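PDB 3TMA: tRNA (guanine(6)-N2)-methyltransferase from Thermus thermophilus, which transfers a methyl group from S-adenosyl-L-methionine to the N2 atom of guanosine 6 in tRNA(Phe), using a Rossmann-fold catalytic domain joined to an N-terminal THUMP domain. Local coordinates for residues E290-L295 / T317-L322; R301-L306 / P329-R334. One frame throughout, in Å; residues are numbered along the deposited sequence.

Contact 1: E290-L295 / T317-L322; sequences EGLFHL and TLRPAL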
# COMPACT_ATOMS: atom_id res chain seq x y z
N GLU A 290 0.27 3.83 -30.47
CA GLU A 290 1.38 4.56 -31.08
C GLU A 290 1.61 5.89 -30.36
O GLU A 290 2.76 6.31 -30.20
CB GLU A 290 1.16 4.78 -32.58
CG GLU A 290 0.79 3.52 -33.38
CD GLU A 290 1.56 2.29 -32.94
OE1 GLU A 290 2.40 2.39 -32.01
OE2 GLU A 290 1.33 1.21 -33.53
N GLY A 291 0.52 6.54 -29.94
CA GLY A 291 0.59 7.78 -29.16
C GLY A 291 1.23 7.49 -27.82
O GLY A 291 2.04 8.28 -27.33
N LEU A 292 0.85 6.37 -27.22
CA LEU A 292 1.47 5.95 -25.98
C LEU A 292 2.96 5.65 -26.12
O LEU A 292 3.75 6.07 -25.29
CB LEU A 292 0.74 4.75 -25.38
CG LEU A 292 1.05 4.47 -23.92
CD1 LEU A 292 0.72 5.69 -23.01
CD2 LEU A 292 0.26 3.25 -23.51
N PHE A 293 3.34 4.98 -27.20
CA PHE A 293 4.75 4.68 -27.43
C PHE A 293 5.56 5.96 -27.55
O PHE A 293 6.70 6.02 -27.06
CB PHE A 293 4.95 3.83 -28.70
CG PHE A 293 6.41 3.58 -29.04
CD1 PHE A 293 7.18 2.71 -28.27
CD2 PHE A 293 7.01 4.24 -30.10
CE1 PHE A 293 8.52 2.47 -28.57
CE2 PHE A 293 8.35 4.00 -30.41
CZ PHE A 293 9.11 3.14 -29.64
N HIS A 294 4.97 6.96 -28.21
CA HIS A 294 5.64 8.25 -28.40
C HIS A 294 5.75 9.02 -27.09
O HIS A 294 6.72 9.75 -26.89
CB HIS A 294 4.95 9.10 -29.47
CG HIS A 294 5.65 10.41 -29.74
ND1 HIS A 294 6.75 10.51 -30.57
CD2 HIS A 294 5.42 11.66 -29.26
CE1 HIS A 294 7.14 11.77 -30.62
NE2 HIS A 294 6.36 12.48 -29.83
N LEU A 295 4.77 8.88 -26.21
CA LEU A 295 4.91 9.52 -24.88
C LEU A 295 6.02 8.86 -24.09
O LEU A 295 6.84 9.56 -23.48
CB LEU A 295 3.59 9.50 -24.10
CG LEU A 295 3.58 9.80 -22.58
CD1 LEU A 295 4.06 11.20 -22.25
CD2 LEU A 295 2.17 9.63 -22.10
N THR A 317 4.02 0.58 -14.88
CA THR A 317 3.39 0.49 -16.20
C THR A 317 2.61 -0.82 -16.39
O THR A 317 3.10 -1.89 -16.03
CB THR A 317 4.45 0.63 -17.39
OG1 THR A 317 3.81 0.40 -18.65
CG2 THR A 317 5.56 -0.41 -17.24
N LEU A 318 1.46 -0.73 -17.04
CA LEU A 318 0.74 -1.90 -17.54
C LEU A 318 1.29 -2.47 -18.83
O LEU A 318 0.87 -3.56 -19.29
CB LEU A 318 -0.78 -1.62 -17.68
CG LEU A 318 -1.48 -1.55 -16.30
CD1 LEU A 318 -2.80 -0.75 -16.39
CD2 LEU A 318 -1.70 -2.96 -15.73
N ARG A 319 2.25 -1.76 -19.44
CA ARG A 319 2.76 -2.17 -20.75
C ARG A 319 4.29 -2.37 -20.75
O ARG A 319 5.02 -1.60 -21.38
CB ARG A 319 2.36 -1.11 -21.79
CG ARG A 319 0.85 -1.12 -22.11
CD ARG A 319 0.49 -0.07 -23.14
NE ARG A 319 -0.94 -0.02 -23.42
CZ ARG A 319 -1.56 -0.71 -24.36
NH1 ARG A 319 -0.89 -1.54 -25.19
NH2 ARG A 319 -2.86 -0.55 -24.50
N PRO A 320 4.78 -3.45 -20.09
CA PRO A 320 6.23 -3.61 -19.96
C PRO A 320 6.96 -3.82 -21.29
O PRO A 320 8.06 -3.27 -21.47
CB PRO A 320 6.38 -4.83 -19.03
CG PRO A 320 5.07 -5.58 -19.17
CD PRO A 320 4.03 -4.50 -19.38
N ALA A 321 6.36 -4.55 -22.23
CA ALA A 321 7.02 -4.75 -23.51
C ALA A 321 7.20 -3.41 -24.25
O ALA A 321 8.24 -3.14 -24.84
CB ALA A 321 6.24 -5.74 -24.36
N LEU A 322 6.17 -2.59 -24.26
CA LEU A 322 6.25 -1.32 -24.95
C LEU A 322 7.26 -0.38 -24.26
O LEU A 322 7.99 0.37 -24.91
CB LEU A 322 4.88 -0.65 -24.94
CG LEU A 322 4.72 0.53 -25.88
CD1 LEU A 322 4.85 0.03 -27.34
CD2 LEU A 322 3.34 1.12 -25.63
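Leu-322 carries the greatest share of this interface, setting its forked end against consecutive residues of helix 290-305. On one branch, its CD1 lies 3.7 Å from CD1 of Phe-293, and the same methyl is 4.0 Å from Phe-293 CB; the approach is oblique to the ring. Its other branch, CD2, lies more loosely between Phe-293 N at 4.2 Å and Leu-292 CD2 at 4.3 Å. A chi1 of -167° sets Leu-322 CG opposite its own backbone N and aims the fork at the neighbouring helix, while chi2 decides how the two methyls are spread. The closest CA atoms of the two segments are those of Phe-293 and Leu-322, 6.7 Å apart.

Leu-292 continues the contact from Leu-322 to Arg-319. Its CD2 meets CD of Arg-319 at 3.3 Å, closer than carbons usually pack, so the exact separation is best not pressed; NE of that arginine is 3.5 Å away. The arginine is met on its aliphatic stem, extended from CG to NE (chi3 -178°), and the methyl approaches the guanidinium obliquely.

Arg-319 is the N-cap residue of helix 320-326. Its backbone N donates to Thr-317 OG1 (2.8 Å, 158° at the hydrogen), forming an ST turn where strand 312-317 ends. That hydroxyl also hydrogen-bonds with Tyr-296 OH, from the helix that carries Leu-292, while the Phe-293 side chain also touches Arg-325 and Ala-326, further along helix 320-326.

Within the methyltransferase domain, the contact packs the first turn of the helix leading into strand 312-317 against the start of the helix that follows this strand. No hydrogen bond or salt bridge spans the two segments, so their cohesion rests on dispersion and the hydrophobic effect among leucine methyls, a phenyl ring and an arginine stem.

Contact 2: R301-L306 / P329-R334; sequences RGALAL and PGFALR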
# COMPACT_ATOMS: atom_id res chain seq x y z
N ARG A 301 13.54 9.71 -22.58
CA ARG A 301 14.71 10.47 -22.99
C ARG A 301 14.90 11.75 -22.18
O ARG A 301 16.03 12.11 -21.84
CB ARG A 301 14.75 10.69 -24.51
CG ARG A 301 15.27 9.42 -25.22
CD ARG A 301 14.75 9.26 -26.65
NE ARG A 301 15.14 7.94 -27.13
CZ ARG A 301 14.53 6.81 -26.75
NH1 ARG A 301 13.48 6.84 -25.91
NH2 ARG A 301 15.01 5.65 -27.17
N GLY A 302 13.80 12.43 -21.88
CA GLY A 302 13.86 13.59 -20.98
C GLY A 302 14.35 13.15 -19.60
O GLY A 302 15.13 13.88 -18.94
N ALA A 303 13.88 11.99 -19.13
CA ALA A 303 14.26 11.54 -17.78
C ALA A 303 15.76 11.30 -17.74
O ALA A 303 16.43 11.73 -16.80
CB ALA A 303 13.52 10.25 -17.38
N LEU A 304 16.29 10.64 -18.76
CA LEU A 304 17.73 10.35 -18.83
C LEU A 304 18.55 11.63 -18.82
O LEU A 304 19.64 11.69 -18.22
CB LEU A 304 18.05 9.57 -20.13
CG LEU A 304 19.49 9.08 -20.27
CD1 LEU A 304 19.73 7.93 -19.32
CD2 LEU A 304 19.76 8.63 -21.71
N ALA A 305 18.02 12.68 -19.46
CA ALA A 305 18.74 13.93 -19.58
C ALA A 305 18.71 14.74 -18.27
O ALA A 305 19.44 15.71 -18.16
CB ALA A 305 18.19 14.76 -20.72
N LEU A 306 17.80 14.39 -17.36
CA LEU A 306 17.66 15.07 -16.08
C LEU A 306 18.19 14.26 -14.91
O LEU A 306 17.88 14.56 -13.75
CB LEU A 306 16.17 15.44 -15.83
CG LEU A 306 15.64 16.49 -16.87
CD1 LEU A 306 14.28 16.99 -16.44
CD2 LEU A 306 16.56 17.66 -17.05
N PRO A 329 19.28 3.43 -24.58
CA PRO A 329 20.36 2.54 -24.13
C PRO A 329 21.26 3.13 -23.00
O PRO A 329 22.03 2.39 -22.37
CB PRO A 329 21.17 2.28 -25.42
CG PRO A 329 20.79 3.40 -26.36
CD PRO A 329 19.35 3.71 -26.03
N GLY A 330 21.15 4.42 -22.73
CA GLY A 330 21.83 4.99 -21.56
C GLY A 330 21.30 4.53 -20.18
O GLY A 330 21.91 4.83 -19.16
N PHE A 331 20.14 3.87 -20.15
CA PHE A 331 19.59 3.28 -18.92
C PHE A 331 19.96 1.81 -18.78
O PHE A 331 19.95 1.06 -19.77
CB PHE A 331 18.04 3.40 -18.94
CG PHE A 331 17.52 4.73 -18.45
CD1 PHE A 331 17.87 5.21 -17.18
CD2 PHE A 331 16.61 5.47 -19.21
CE1 PHE A 331 17.33 6.41 -16.69
CE2 PHE A 331 16.09 6.66 -18.74
CZ PHE A 331 16.45 7.14 -17.48
N ALA A 332 20.19 1.34 -17.55
CA ALA A 332 20.24 -0.08 -17.29
C ALA A 332 18.94 -0.39 -16.56
O ALA A 332 18.50 0.35 -15.66
CB ALA A 332 21.46 -0.43 -16.39
N LEU A 333 18.35 -1.52 -16.90
CA LEU A 333 17.17 -2.00 -16.21
C LEU A 333 17.67 -2.82 -14.99
O LEU A 333 18.31 -3.83 -15.15
CB LEU A 333 16.29 -2.82 -17.17
CG LEU A 333 15.11 -3.61 -16.58
CD1 LEU A 333 14.33 -2.71 -15.68
CD2 LEU A 333 14.22 -4.17 -17.72
N ARG A 334 17.49 -2.29 -13.77
CA ARG A 334 18.13 -2.89 -12.60
C ARG A 334 17.21 -3.84 -11.88
O ARG A 334 17.68 -4.82 -11.34
CB ARG A 334 18.60 -1.82 -11.61
CG ARG A 334 19.75 -0.99 -12.12
CD ARG A 334 21.10 -1.56 -11.65
NE ARG A 334 21.73 -2.41 -12.64
CZ ARG A 334 22.84 -2.09 -13.31
NH1 ARG A 334 23.31 -2.94 -14.22
NH2 ARG A 334 23.47 -0.95 -13.09
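Arg-301 NH1 donates to two backbone oxygens, those of Trp-297 and Ala-326, one helical turn before the point where Leu-304 meets Phe-331. The bond to Trp-297 O anchors the group on its own helix; the one to Ala-326 O ties that helix to the end of helix 320-326, just ahead of Pro-329.

Leu-304 CD1 sits 3.7 Å from the centroid of the Phe-331 ring and only 3° off its normal, a CH-pi contact centred on one face. The far end of the ring reaches the helix backbone: CZ is 3.7 Å from Leu-304 CA, CE2 is 3.8 Å from Leu-304 CB, and Ala-303 CB lies 4.3 Å from CZ. With chi1 at -84°, CG of Phe-331 stands opposite its carbonyl carbon, which carries the ring out to the helix. The CD1 that covers the ring is also 3.8 Å from Gly-330 O, and CD2 lies near Gly-330 CA, so Leu-304 packs against main chain there.

Strand 331-338 is the outermost strand on its side of the Rossmann-fold sheet, and Leu-351 and Val-313 from two other strands also touch Phe-331. No hydrogen bond spans the two segments: apolar and CH-pi packing holds helix to edge strand, with the Arg-301 to Ala-326 bond a polar tie beside it.

How the contacts relate
Helix 290-305 begins just after an unmodelled gap and supplies the first segment of both contacts, 290-295 at its start and 301-306, covering its last turn and the first residue beyond. The chain then passes through strand 312-317 and turns into helix 320-326, where 317-322 closes the loop of contact 1. It continues to strand 331-338, where 329-334 closes the loop of contact 2. The segments alternate along the chain, so the two loops cross. The contact centres are 16 Å apart, and their nearest atoms, about 7 Å apart, do not touch. Together they fasten one helix to the next helix and then to the sheet's edge strand.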